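Local coordinates for Lin2004 protein (Listeria innocua, PDB 2HUJ) that is of unknown function but belongs to the DUF1798 family of bacterial proteins and adopts a four-helical bundle fold, at residues Leu30-Lys35 against Lys57-Glu62; Glu45-Phe50 against Asn107-Tyr112; Ile75-Thr80 against Asp131-Lys136; Leu89-Ala94 against Lys123-Arg128. All coordinates share one frame; numbering follows the deposited sequence.

Contact 1: Leu30-Lys35 against Lys57-Glu62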
loop_
_atom_site.group_PDB
_atom_site.type_symbol
_atom_site.label_atom_id
_atom_site.label_comp_id
_atom_site.label_asym_id
_atom_site.label_seq_id
_atom_site.Cartn_x
_atom_site.Cartn_y
_atom_site.Cartn_z
ATOM N N LEU A 30 -3.658 1.846 1.739
ATOM C CA LEU A 30 -3.915 0.915 2.855
ATOM C C LEU A 30 -4.940 -0.141 2.503
ATOM O O LEU A 30 -4.774 -1.327 2.786
ATOM C CB LEU A 30 -4.355 1.646 4.091
ATOM C CG LEU A 30 -3.254 2.299 4.929
ATOM C CD1 LEU A 30 -3.865 3.357 5.800
ATOM C CD2 LEU A 30 -2.579 1.202 5.775
ATOM N N LEU A 31 -6.008 0.278 1.846
ATOM C CA LEU A 31 -7.031 -0.656 1.395
ATOM C C LEU A 31 -6.503 -1.669 0.374
ATOM O O LEU A 31 -6.816 -2.878 0.453
ATOM C CB LEU A 31 -8.239 0.113 0.816
ATOM C CG LEU A 31 -9.519 -0.694 0.661
ATOM C CD1 LEU A 31 -10.090 -1.037 2.066
ATOM C CD2 LEU A 31 -10.568 0.045 -0.170
ATOM N N GLN A 32 -5.685 -1.197 -0.562
ATOM C CA GLN A 32 -5.038 -2.103 -1.500
ATOM C C GLN A 32 -4.204 -3.145 -0.774
ATOM O O GLN A 32 -4.208 -4.331 -1.134
ATOM C CB GLN A 32 -4.183 -1.340 -2.515
ATOM C CG GLN A 32 -3.484 -2.235 -3.537
ATOM C CD GLN A 32 -4.456 -3.005 -4.435
ATOM O OE1 GLN A 32 -5.254 -2.391 -5.101
ATOM N NE2 GLN A 32 -4.391 -4.360 -4.437
ATOM N N ASN A 33 -3.448 -2.684 0.205
ATOM C CA ASN A 33 -2.564 -3.561 0.976
ATOM C C ASN A 33 -3.404 -4.671 1.630
ATOM O O ASN A 33 -3.031 -5.850 1.595
ATOM C CB ASN A 33 -1.794 -2.722 1.989
ATOM C CG ASN A 33 -0.707 -3.530 2.705
ATOM O OD1 ASN A 33 0.079 -4.237 2.044
ATOM N ND2 ASN A 33 -0.666 -3.447 4.017
ATOM N N GLU A 34 -4.546 -4.281 2.204
ATOM C CA GLU A 34 -5.507 -5.224 2.784
ATOM C C GLU A 34 -6.066 -6.211 1.760
ATOM O O GLU A 34 -6.192 -7.381 2.051
ATOM C CB GLU A 34 -6.680 -4.497 3.467
ATOM C CG GLU A 34 -6.347 -3.637 4.626
ATOM C CD GLU A 34 -5.668 -4.368 5.773
ATOM O OE1 GLU A 34 -5.836 -5.594 5.917
ATOM O OE2 GLU A 34 -4.983 -3.677 6.550
ATOM N N LYS A 35 -6.381 -5.726 0.559
ATOM C CA LYS A 35 -6.869 -6.568 -0.522
ATOM C C LYS A 35 -5.840 -7.639 -0.857
ATOM O O LYS A 35 -6.216 -8.814 -1.027
ATOM C CB LYS A 35 -7.167 -5.762 -1.782
ATOM C CG LYS A 35 -8.380 -4.884 -1.747
ATOM C CD LYS A 35 -8.558 -4.243 -3.130
ATOM C CE LYS A 35 -9.607 -3.153 -3.163
ATOM N NZ LYS A 35 -9.678 -2.554 -4.548
ATOM N N LYS A 57 -3.289 -9.146 -14.138
ATOM C CA LYS A 57 -2.861 -7.835 -14.640
ATOM C C LYS A 57 -3.737 -6.673 -14.133
ATOM O O LYS A 57 -3.214 -5.665 -13.664
ATOM C CB LYS A 57 -2.738 -7.838 -16.159
ATOM C CG LYS A 57 -2.194 -6.545 -16.749
ATOM C CD LYS A 57 -2.286 -6.571 -18.258
ATOM C CE LYS A 57 -1.841 -5.248 -18.816
ATOM N NZ LYS A 57 -2.820 -4.164 -18.570
ATOM N N PRO A 58 -5.055 -6.807 -14.218
ATOM C CA PRO A 58 -5.919 -5.731 -13.717
ATOM C C PRO A 58 -5.727 -5.463 -12.213
ATOM O O PRO A 58 -5.754 -4.320 -11.778
ATOM C CB PRO A 58 -7.321 -6.260 -14.002
ATOM C CG PRO A 58 -7.101 -7.215 -15.178
ATOM C CD PRO A 58 -5.833 -7.885 -14.860
ATOM N N PHE A 59 -5.548 -6.527 -11.448
ATOM C CA PHE A 59 -5.330 -6.390 -10.005
ATOM C C PHE A 59 -4.014 -5.669 -9.736
ATOM O O PHE A 59 -3.949 -4.739 -8.925
ATOM C CB PHE A 59 -5.358 -7.755 -9.327
ATOM C CG PHE A 59 -5.361 -7.696 -7.814
ATOM C CD1 PHE A 59 -6.558 -7.576 -7.111
ATOM C CD2 PHE A 59 -4.181 -7.770 -7.101
ATOM C CE1 PHE A 59 -6.581 -7.553 -5.728
ATOM C CE2 PHE A 59 -4.191 -7.746 -5.691
ATOM C CZ PHE A 59 -5.389 -7.629 -5.004
ATOM N N VAL A 60 -2.950 -6.118 -10.393
ATOM C CA VAL A 60 -1.630 -5.534 -10.202
ATOM C C VAL A 60 -1.598 -4.079 -10.722
ATOM O O VAL A 60 -1.029 -3.193 -10.078
ATOM C CB VAL A 60 -0.528 -6.395 -10.825
ATOM C CG1 VAL A 60 0.824 -5.699 -10.713
ATOM C CG2 VAL A 60 -0.472 -7.764 -10.103
ATOM N N ASP A 61 -2.237 -3.842 -11.871
ATOM C CA ASP A 61 -2.370 -2.483 -12.389
ATOM C C ASP A 61 -3.074 -1.525 -11.410
ATOM O O ASP A 61 -2.642 -0.414 -11.232
ATOM C CB ASP A 61 -3.172 -2.463 -13.695
ATOM C CG ASP A 61 -2.399 -2.987 -14.914
ATOM O OD1 ASP A 61 -1.165 -3.171 -14.855
ATOM O OD2 ASP A 61 -3.075 -3.142 -15.969
ATOM N N GLU A 62 -4.174 -1.943 -10.810
ATOM C CA GLU A 62 -4.868 -1.101 -9.838
ATOM C C GLU A 62 -3.952 -0.830 -8.612
ATOM O O GLU A 62 -3.860 0.293 -8.128
ATOM C CB GLU A 62 -6.192 -1.767 -9.442
ATOM C CG GLU A 62 -6.886 -1.250 -8.175
ATOM C CD GLU A 62 -7.341 0.176 -8.281
ATOM O OE1 GLU A 62 -7.362 0.720 -9.420
ATOM O OE2 GLU A 62 -7.661 0.767 -7.224
HETATM O O HOH W 1 -6.062 -4.240 -7.009
HETATM O O HOH W 2 -7.560 -0.761 -4.841
#
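Gln32 brings its amide nitrogen up to the outer end of the Phe59 ring, obliquely, NE2 standing 3.5 Å from Phe59 CZ, with amide and ring planes 84° apart. A bend at chi2 (63°) turns the amide this way; NE2 is also hydrogen-bonded to Asn36, one turn on in its own helix. Lys35 adds aliphatic contact, its CB 4.1 Å from Phe59 CZ. The two segments belong to consecutive helices of the four-helical bundle, 16-45 and 52-81; the segments run roughly antiparallel (148°), their axes 11.5 Å apart at closest approach, a separation bridged by long side chains and water. On the carbonyl side of the amide, Gln32 OE1 takes one hydrogen bond from each of two waters. The first also donates to Phe59 O, at 2.9 Å from the water oxygen; the second donates to Glu62 OE2 and accepts from Lys35 NZ. This water therefore joins two opposite charges that do not meet directly, Lys35 NZ and Glu62 OE2 being 4.7 Å apart, while Glu62 OE1 forms a salt bridge with Arg65.

Contact 2: Glu45-Phe50 against Asn107-Tyr112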
loop_
_atom_site.group_PDB
_atom_site.type_symbol
_atom_site.label_atom_id
_atom_site.label_comp_id
_atom_site.label_asym_id
_atom_site.label_seq_id
_atom_site.Cartn_x
_atom_site.Cartn_y
_atom_site.Cartn_z
ATOM N N GLU A 45 -5.908 -20.873 1.749
ATOM C CA GLU A 45 -6.971 -21.771 2.191
ATOM C C GLU A 45 -7.407 -22.712 1.082
ATOM O O GLU A 45 -7.622 -23.896 1.319
ATOM C CB GLU A 45 -8.184 -20.958 2.647
ATOM C CG GLU A 45 -9.303 -21.791 3.297
ATOM N N GLU A 46 -7.569 -22.175 -0.115
ATOM C CA GLU A 46 -7.930 -22.959 -1.282
ATOM C C GLU A 46 -7.446 -22.246 -2.530
ATOM O O GLU A 46 -7.961 -21.195 -2.857
ATOM C CB GLU A 46 -9.443 -23.133 -1.342
ATOM C CG GLU A 46 -9.898 -24.017 -2.491
ATOM C CD GLU A 46 -11.408 -24.181 -2.549
ATOM O OE1 GLU A 46 -12.084 -23.988 -1.505
ATOM O OE2 GLU A 46 -11.919 -24.506 -3.644
ATOM N N GLU A 47 -6.444 -22.802 -3.216
ATOM C CA GLU A 47 -5.842 -22.105 -4.335
ATOM C C GLU A 47 -6.866 -22.005 -5.442
ATOM O O GLU A 47 -7.499 -22.990 -5.779
ATOM C CB GLU A 47 -4.596 -22.826 -4.840
ATOM C CG GLU A 47 -3.976 -22.194 -6.134
ATOM C CD GLU A 47 -3.397 -20.780 -5.916
ATOM O OE1 GLU A 47 -2.974 -20.482 -4.776
ATOM O OE2 GLU A 47 -3.363 -19.983 -6.889
ATOM N N LYS A 48 -7.076 -20.801 -5.965
ATOM C CA LYS A 48 -7.975 -20.628 -7.103
ATOM C C LYS A 48 -7.151 -20.484 -8.378
ATOM O O LYS A 48 -6.120 -19.832 -8.363
ATOM C CB LYS A 48 -8.811 -19.369 -6.913
ATOM C CG LYS A 48 -9.700 -19.404 -5.681
ATOM C CD LYS A 48 -10.360 -18.047 -5.463
ATOM C CE LYS A 48 -9.408 -17.008 -4.844
ATOM N NZ LYS A 48 -9.149 -17.355 -3.429
ATOM N N PRO A 49 -7.610 -21.063 -9.494
ATOM C CA PRO A 49 -6.923 -20.768 -10.748
ATOM C C PRO A 49 -7.146 -19.312 -11.135
ATOM O O PRO A 49 -8.100 -18.683 -10.655
ATOM C CB PRO A 49 -7.616 -21.692 -11.753
ATOM C CG PRO A 49 -8.976 -21.926 -11.168
ATOM C CD PRO A 49 -8.750 -21.979 -9.690
ATOM N N PHE A 50 -6.264 -18.770 -11.969
ATOM C CA PHE A 50 -6.420 -17.401 -12.404
ATOM C C PHE A 50 -5.889 -17.245 -13.807
ATOM O O PHE A 50 -5.078 -18.042 -14.251
ATOM C CB PHE A 50 -5.710 -16.436 -11.453
ATOM C CG PHE A 50 -4.214 -16.482 -11.550
ATOM C CD1 PHE A 50 -3.493 -17.396 -10.808
ATOM C CD2 PHE A 50 -3.525 -15.603 -12.384
ATOM C CE1 PHE A 50 -2.116 -17.445 -10.891
ATOM C CE2 PHE A 50 -2.142 -15.654 -12.465
ATOM C CZ PHE A 50 -1.449 -16.571 -11.722
ATOM N N ASN A 107 -0.758 -16.649 -5.422
ATOM C CA ASN A 107 -0.134 -17.907 -5.104
ATOM C C ASN A 107 -0.187 -18.133 -3.598
ATOM O O ASN A 107 0.592 -17.537 -2.835
ATOM C CB ASN A 107 1.307 -17.897 -5.578
ATOM C CG ASN A 107 2.046 -19.182 -5.229
ATOM O OD1 ASN A 107 1.452 -20.172 -4.797
ATOM N ND2 ASN A 107 3.358 -19.168 -5.424
ATOM N N GLY A 108 -1.121 -18.970 -3.177
ATOM C CA GLY A 108 -1.281 -19.297 -1.771
ATOM C C GLY A 108 -0.102 -19.987 -1.127
ATOM O O GLY A 108 -0.036 -20.063 0.088
ATOM N N ARG A 109 0.819 -20.504 -1.937
ATOM C CA ARG A 109 2.030 -21.133 -1.428
ATOM C C ARG A 109 3.182 -20.145 -1.292
ATOM O O ARG A 109 4.284 -20.549 -0.910
ATOM C CB ARG A 109 2.409 -22.349 -2.288
ATOM C CG ARG A 109 1.389 -23.459 -2.154
ATOM C CD ARG A 109 1.744 -24.679 -2.969
ATOM N NE ARG A 109 0.693 -25.706 -2.880
ATOM C CZ ARG A 109 -0.448 -25.711 -3.582
ATOM N NH1 ARG A 109 -0.745 -24.726 -4.439
ATOM N NH2 ARG A 109 -1.313 -26.712 -3.417
ATOM N N SER A 110 2.942 -18.857 -1.572
ATOM C CA SER A 110 3.940 -17.845 -1.273
ATOM C C SER A 110 4.328 -17.978 0.204
ATOM O O SER A 110 3.482 -18.312 1.058
ATOM C CB SER A 110 3.448 -16.429 -1.562
ATOM O OG SER A 110 3.202 -16.268 -2.942
ATOM N N PHE A 111 5.612 -17.770 0.482
ATOM C CA PHE A 111 6.135 -17.999 1.821
ATOM C C PHE A 111 5.420 -17.068 2.803
ATOM O O PHE A 111 5.397 -15.848 2.600
ATOM C CB PHE A 111 7.648 -17.781 1.870
ATOM C CG PHE A 111 8.461 -18.877 1.211
ATOM C CD1 PHE A 111 8.073 -20.209 1.280
ATOM C CD2 PHE A 111 9.646 -18.570 0.553
ATOM C CE1 PHE A 111 8.831 -21.210 0.680
ATOM C CE2 PHE A 111 10.407 -19.573 -0.048
ATOM C CZ PHE A 111 9.991 -20.892 0.022
ATOM N N TYR A 112 4.820 -17.656 3.840
ATOM C CA TYR A 112 3.912 -16.930 4.712
ATOM C C TYR A 112 4.578 -15.785 5.511
ATOM O O TYR A 112 4.073 -14.658 5.498
ATOM C CB TYR A 112 3.224 -17.890 5.666
ATOM C CG TYR A 112 2.271 -17.182 6.571
ATOM C CD1 TYR A 112 0.976 -16.908 6.164
ATOM C CD2 TYR A 112 2.672 -16.745 7.822
ATOM C CE1 TYR A 112 0.108 -16.247 6.981
ATOM C CE2 TYR A 112 1.808 -16.076 8.649
ATOM C CZ TYR A 112 0.536 -15.833 8.222
ATOM O OH TYR A 112 -0.330 -15.184 9.053
#
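A type I beta turn, Asn107 to Ser110, meets the loop joining helices 16-45 and 52-81 at one end of the four-helical bundle, and Glu47 makes the link. The carboxylate oxygen Glu47 OE1 accepts a hydrogen bond from Gly108 N at 2.9 Å, with an N-H...O angle of 166°. The donor arrives on the syn side of the carboxylate, only 16° out of its plane, so the bond is both nearly straight and nearly coplanar with the group. Glu47 reaches the turn with CG anti to its backbone N (chi1 175°) and a bend at chi2 that swings the carboxylate toward Gly108. Gly108 is held through its carbonyl as well, Gly108 O accepting from Arg44 NH1 of helix 16-45. Within the turn, Ser110 N bonds to Asn107 O at 3.0 Å, and Asn107 OD1 accepts from Arg109 N, closing an Asx turn inside it. Opposite charges lie near but apart, with Glu47 OE1 and Arg109 NH1 separated by 4.8 Å; this may add a modest electrostatic attraction. The nearest approach of these two side chains is Arg109 NH1 to Glu47 CB, 4.3 Å, oblique to the guanidinium plane.

Contact 3: Ile75-Thr80 against Asp131-Lys136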
loop_
_atom_site.group_PDB
_atom_site.type_symbol
_atom_site.label_atom_id
_atom_site.label_comp_id
_atom_site.label_asym_id
_atom_site.label_seq_id
_atom_site.Cartn_x
_atom_site.Cartn_y
_atom_site.Cartn_z
ATOM N N ILE A 75 5.820 12.054 -1.800
ATOM C CA ILE A 75 7.232 12.440 -1.883
ATOM C C ILE A 75 7.448 13.942 -1.677
ATOM O O ILE A 75 8.235 14.321 -0.798
ATOM C CB ILE A 75 7.939 11.889 -3.143
ATOM C CG1 ILE A 75 7.832 10.374 -3.206
ATOM C CG2 ILE A 75 9.430 12.314 -3.148
ATOM C CD1 ILE A 75 8.206 9.656 -1.929
ATOM N N PRO A 76 6.750 14.809 -2.443
ATOM C CA PRO A 76 6.846 16.252 -2.155
ATOM C C PRO A 76 6.481 16.587 -0.698
ATOM O O PRO A 76 7.144 17.409 -0.050
ATOM C CB PRO A 76 5.816 16.858 -3.112
ATOM C CG PRO A 76 5.688 15.863 -4.215
ATOM C CD PRO A 76 5.927 14.532 -3.634
ATOM N N TRP A 77 5.445 15.941 -0.173
ATOM C CA TRP A 77 5.065 16.157 1.221
ATOM C C TRP A 77 6.182 15.773 2.178
ATOM O O TRP A 77 6.531 16.549 3.062
ATOM C CB TRP A 77 3.793 15.382 1.561
ATOM C CG TRP A 77 3.462 15.291 3.018
ATOM C CD1 TRP A 77 2.899 16.258 3.784
ATOM C CD2 TRP A 77 3.618 14.146 3.873
ATOM N NE1 TRP A 77 2.733 15.801 5.066
ATOM C CE2 TRP A 77 3.151 14.505 5.140
ATOM C CE3 TRP A 77 4.100 12.855 3.682
ATOM C CZ2 TRP A 77 3.150 13.616 6.214
ATOM C CZ3 TRP A 77 4.102 11.992 4.743
ATOM C CH2 TRP A 77 3.638 12.377 5.995
ATOM N N VAL A 78 6.780 14.601 1.993
ATOM C CA VAL A 78 7.719 14.114 3.010
ATOM C C VAL A 78 8.968 14.988 3.026
ATOM O O VAL A 78 9.581 15.176 4.092
ATOM C CB VAL A 78 8.067 12.590 2.861
ATOM C CG1 VAL A 78 9.146 12.385 1.846
ATOM C CG2 VAL A 78 8.445 11.995 4.219
ATOM N N ASN A 79 9.325 15.551 1.869
ATOM C CA ASN A 79 10.540 16.332 1.756
ATOM C C ASN A 79 10.302 17.802 2.126
ATOM O O ASN A 79 11.244 18.511 2.469
ATOM C CB ASN A 79 11.167 16.182 0.356
ATOM C CG ASN A 79 11.729 14.786 0.101
ATOM O OD1 ASN A 79 12.272 14.137 1.000
ATOM N ND2 ASN A 79 11.591 14.303 -1.124
ATOM N N THR A 80 9.056 18.267 2.100
ATOM C CA THR A 80 8.776 19.631 2.524
ATOM C C THR A 80 8.323 19.694 3.975
ATOM O O THR A 80 8.789 20.552 4.723
ATOM C CB THR A 80 7.753 20.322 1.639
ATOM O OG1 THR A 80 6.494 19.659 1.767
ATOM C CG2 THR A 80 8.193 20.304 0.172
ATOM N N ASP A 131 -2.485 8.562 10.328
ATOM C CA ASP A 131 -2.779 9.064 11.668
ATOM C C ASP A 131 -2.214 10.481 11.851
ATOM O O ASP A 131 -2.851 11.346 12.456
ATOM C CB ASP A 131 -2.235 8.094 12.722
ATOM C CG ASP A 131 -3.000 6.777 12.775
ATOM O OD1 ASP A 131 -4.078 6.657 12.151
ATOM O OD2 ASP A 131 -2.503 5.827 13.434
ATOM N N PHE A 132 -1.033 10.723 11.307
ATOM C CA PHE A 132 -0.392 12.042 11.374
ATOM C C PHE A 132 -1.242 13.097 10.676
ATOM O O PHE A 132 -1.477 14.197 11.190
ATOM C CB PHE A 132 0.978 11.968 10.707
ATOM C CG PHE A 132 1.706 13.293 10.626
ATOM C CD1 PHE A 132 1.503 14.154 9.557
ATOM C CD2 PHE A 132 2.614 13.661 11.613
ATOM C CE1 PHE A 132 2.169 15.369 9.486
ATOM C CE2 PHE A 132 3.292 14.869 11.540
ATOM C CZ PHE A 132 3.064 15.724 10.490
ATOM N N LEU A 133 -1.690 12.760 9.480
ATOM C CA LEU A 133 -2.536 13.643 8.654
ATOM C C LEU A 133 -3.919 13.883 9.239
ATOM O O LEU A 133 -4.433 15.032 9.218
ATOM C CB LEU A 133 -2.625 13.046 7.248
ATOM C CG LEU A 133 -1.340 13.099 6.423
ATOM C CD1 LEU A 133 -1.583 12.394 5.095
ATOM C CD2 LEU A 133 -0.862 14.539 6.194
ATOM N N LYS A 134 -4.525 12.840 9.802
ATOM C CA LYS A 134 -5.819 13.029 10.492
ATOM C C LYS A 134 -5.669 13.981 11.679
ATOM O O LYS A 134 -6.535 14.845 11.907
ATOM C CB LYS A 134 -6.408 11.694 10.946
ATOM C CG LYS A 134 -7.034 10.914 9.816
ATOM C CD LYS A 134 -7.776 9.666 10.293
ATOM C CE LYS A 134 -8.706 9.124 9.191
ATOM N NZ LYS A 134 -8.872 7.629 9.221
ATOM N N ARG A 135 -4.576 13.851 12.422
ATOM C CA ARG A 135 -4.290 14.766 13.532
ATOM C C ARG A 135 -4.121 16.199 13.055
ATOM O O ARG A 135 -4.671 17.123 13.667
ATOM C CB ARG A 135 -3.047 14.352 14.312
ATOM C CG ARG A 135 -3.332 13.390 15.448
ATOM C CD ARG A 135 -2.114 13.113 16.364
ATOM N NE ARG A 135 -1.015 14.084 16.226
ATOM C CZ ARG A 135 0.126 13.875 15.550
ATOM N NH1 ARG A 135 0.367 12.719 14.918
ATOM N NH2 ARG A 135 1.044 14.840 15.500
ATOM N N LYS A 136 -3.361 16.381 11.978
ATOM C CA LYS A 136 -3.155 17.701 11.382
ATOM C C LYS A 136 -4.473 18.274 10.862
ATOM O O LYS A 136 -4.720 19.473 10.987
ATOM C CB LYS A 136 -2.108 17.646 10.256
ATOM C CG LYS A 136 -0.673 17.812 10.729
#
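Trp77 contributes 62 Å² of the 118 Å² buried here, and its indole spans most of the gap to Phe132 and Leu133. The bridge has to be long, since the nearest CA atoms, those of Trp77 and Leu133, are 10.9 Å apart. A chi1 of 168° swings the indole away from its own backbone N and out toward the other segment, where both neighbours converge on CZ2. Phe132 CD1 comes to the indole edge, near its plane, 3.8 Å from Trp77 CZ2. The planes of the Phe132 ring and the six-membered ring of Trp77 are inclined at 66° and the centroids are 5.9 Å apart, an oblique aromatic pair. In the four-helical bundle this joins the C-terminal part of helix 52-81 to that of helix 112-137. Leu133 CD2 sits by the NE1-CE2-CZ2 stretch of the indole, 4.0 Å from Trp77 NE1 and 4.1 Å from Trp77 CZ2, the two side chains running antiparallel past one another. Helix 16-45 supplies Leu22, which touches both Trp77 and Leu133, while Pro83 and Pro84 of the following loop lie against Trp77 and Phe132 respectively. Next to Trp77 in the chain, Pro76 O accepts two hydrogen bonds from Thr80, one from backbone N and one from the side chain, Thr80 OG1 standing 3.0 Å from Pro76 O. These two donors approach the carbonyl from either side of its plane.

Contact 4: Leu89-Ala94 against Lys123-Arg128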
loop_
_atom_site.group_PDB
_atom_site.type_symbol
_atom_site.label_atom_id
_atom_site.label_comp_id
_atom_site.label_asym_id
_atom_site.label_seq_id
_atom_site.Cartn_x
_atom_site.Cartn_y
_atom_site.Cartn_z
ATOM N N LEU A 89 12.744 7.074 1.064
ATOM C CA LEU A 89 13.023 5.652 0.839
ATOM C C LEU A 89 12.001 4.797 1.576
ATOM O O LEU A 89 11.493 3.847 1.034
ATOM C CB LEU A 89 14.444 5.272 1.224
ATOM C CG LEU A 89 14.793 3.806 0.920
ATOM C CD1 LEU A 89 14.640 3.410 -0.552
ATOM C CD2 LEU A 89 16.189 3.503 1.416
ATOM N N GLN A 90 11.692 5.149 2.806
ATOM C CA GLN A 90 10.703 4.377 3.576
ATOM C C GLN A 90 9.365 4.310 2.859
ATOM O O GLN A 90 8.709 3.276 2.802
ATOM C CB GLN A 90 10.520 5.044 4.960
ATOM C CG GLN A 90 11.633 4.769 6.003
ATOM C CD GLN A 90 11.716 5.833 7.081
ATOM O OE1 GLN A 90 12.111 6.985 6.827
ATOM N NE2 GLN A 90 11.300 5.479 8.283
ATOM N N LEU A 91 8.935 5.440 2.310
ATOM C CA LEU A 91 7.672 5.484 1.598
ATOM C C LEU A 91 7.749 4.699 0.310
ATOM O O LEU A 91 6.802 3.986 -0.028
ATOM C CB LEU A 91 7.278 6.926 1.309
ATOM C CG LEU A 91 6.901 7.757 2.525
ATOM C CD1 LEU A 91 6.516 9.174 2.125
ATOM C CD2 LEU A 91 5.794 7.041 3.306
ATOM N N ARG A 92 8.862 4.796 -0.418
ATOM C CA ARG A 92 8.995 4.036 -1.658
ATOM C C ARG A 92 8.985 2.529 -1.403
ATOM O O ARG A 92 8.387 1.768 -2.172
ATOM C CB ARG A 92 10.249 4.443 -2.424
ATOM C CG ARG A 92 10.191 5.840 -3.033
ATOM C CD ARG A 92 11.359 6.146 -3.898
ATOM N NE ARG A 92 11.338 7.506 -4.440
ATOM C CZ ARG A 92 10.571 7.932 -5.429
ATOM N NH1 ARG A 92 9.731 7.118 -6.029
ATOM N NH2 ARG A 92 10.634 9.210 -5.805
ATOM N N GLN A 93 9.630 2.107 -0.324
ATOM C CA GLN A 93 9.678 0.693 0.027
ATOM C C GLN A 93 8.304 0.182 0.429
ATOM O O GLN A 93 7.924 -0.934 0.029
ATOM C CB GLN A 93 10.767 0.391 1.077
ATOM C CG GLN A 93 12.144 0.595 0.531
ATOM C CD GLN A 93 13.190 0.342 1.552
ATOM O OE1 GLN A 93 13.012 0.647 2.713
ATOM N NE2 GLN A 93 14.287 -0.178 1.135
ATOM N N ALA A 94 7.540 0.995 1.150
ATOM C CA ALA A 94 6.163 0.652 1.507
ATOM C C ALA A 94 5.346 0.377 0.243
ATOM O O ALA A 94 4.591 -0.626 0.165
ATOM C CB ALA A 94 5.528 1.748 2.350
ATOM N N LYS A 123 1.546 -1.614 6.230
ATOM C CA LYS A 123 0.464 -1.186 7.077
ATOM C C LYS A 123 0.963 -0.225 8.152
ATOM O O LYS A 123 0.340 0.797 8.398
ATOM C CB LYS A 123 -0.237 -2.395 7.710
ATOM C CG LYS A 123 -1.430 -2.019 8.615
ATOM C CD LYS A 123 -2.387 -3.201 8.939
ATOM C CE LYS A 123 -1.729 -4.345 9.676
ATOM N NZ LYS A 123 -2.735 -5.414 10.115
ATOM N N TYR A 124 2.089 -0.548 8.761
ATOM C CA TYR A 124 2.722 0.300 9.787
ATOM C C TYR A 124 3.084 1.678 9.270
ATOM O O TYR A 124 2.689 2.696 9.843
ATOM C CB TYR A 124 3.909 -0.410 10.445
ATOM C CG TYR A 124 3.548 -1.697 11.172
ATOM C CD1 TYR A 124 2.223 -1.964 11.607
ATOM C CD2 TYR A 124 4.505 -2.659 11.420
ATOM C CE1 TYR A 124 1.893 -3.172 12.235
ATOM C CE2 TYR A 124 4.197 -3.848 12.076
ATOM C CZ TYR A 124 2.893 -4.104 12.477
ATOM O OH TYR A 124 2.656 -5.301 13.111
ATOM N N THR A 125 3.769 1.720 8.154
ATOM C CA THR A 125 4.231 2.982 7.583
ATOM C C THR A 125 3.051 3.861 7.172
ATOM O O THR A 125 3.025 5.061 7.453
ATOM C CB THR A 125 5.139 2.705 6.389
ATOM O OG1 THR A 125 6.308 1.981 6.832
ATOM C CG2 THR A 125 5.561 4.014 5.684
ATOM N N LEU A 126 2.074 3.269 6.489
ATOM C CA LEU A 126 0.969 4.066 5.946
ATOM C C LEU A 126 -0.013 4.467 7.036
ATOM O O LEU A 126 -0.639 5.549 6.960
ATOM C CB LEU A 126 0.249 3.298 4.819
ATOM C CG LEU A 126 1.088 3.024 3.574
ATOM C CD1 LEU A 126 0.266 2.322 2.550
ATOM C CD2 LEU A 126 1.729 4.260 3.012
ATOM N N THR A 127 -0.188 3.624 8.054
ATOM C CA THR A 127 -1.045 4.029 9.169
ATOM C C THR A 127 -0.401 5.207 9.921
ATOM O O THR A 127 -1.099 6.096 10.381
ATOM C CB THR A 127 -1.431 2.877 10.123
ATOM O OG1 THR A 127 -0.262 2.286 10.696
ATOM C CG2 THR A 127 -2.219 1.834 9.433
ATOM N N ARG A 128 0.930 5.234 9.997
ATOM C CA ARG A 128 1.622 6.339 10.659
ATOM C C ARG A 128 1.324 7.636 9.886
ATOM O O ARG A 128 1.019 8.660 10.493
ATOM C CB ARG A 128 3.112 6.062 10.797
ATOM C CG ARG A 128 3.955 7.260 11.266
ATOM C CD ARG A 128 5.357 6.820 11.727
ATOM N NE ARG A 128 5.335 6.174 13.038
#
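Thr125 carries the apolar packing between helices 88-104 and 112-137 of the four-helical bundle, with 54 Å² of its surface buried by the other segment. The segment axes approach to 9.7 Å and their directions differ by 123°, so they cross steeply; the nearest CA atoms, those of Ala94 and Thr125, are 6.8 Å apart. Apolar contact centres on the threonine methyl. The first torsion of Thr125 turns CG2 away from its backbone N, and in that position CG2 meets Leu91 CD2 at 3.9 Å and Ala94 CB at 4.0 Å. The small alanine side chain also lies 4.2 Å from Thr125 CB, while Leu91 crosses the threonine obliquely and continues into contact with Phe70 and Ala74 of helix 52-81. Polar bonds of the same residues go to partners outside the segments: Ala94 O accepts from Thr122 OG1, linking the two helices, whereas the Thr125 hydroxyl bonds back to Ser121 O in its own helix. At the margin of the patch, Gln90 O comes within 4.3 Å of Thr125 CG2.

How the contacts relate
The four contacts are spread along one bundle. Contacts 3 and 4 lie on the same side of the chain's centre with their own centres 12 Å apart; both use helix 112-137, contact 4 is nested within the loop closed by contact 3, and they touch where Val78 CB meets Leu91 CD1 at 3.8 Å. Contact 1 lies on the opposite side of that centre from both, yet it joins contact 4 directly through Leu30, whose CG is 3.6 Å from Leu126 CB. Contact 2 stands apart at the loop end, its centre about 36 Å from that of contact 3, and its nearest atoms are about 7 Å from contact 1.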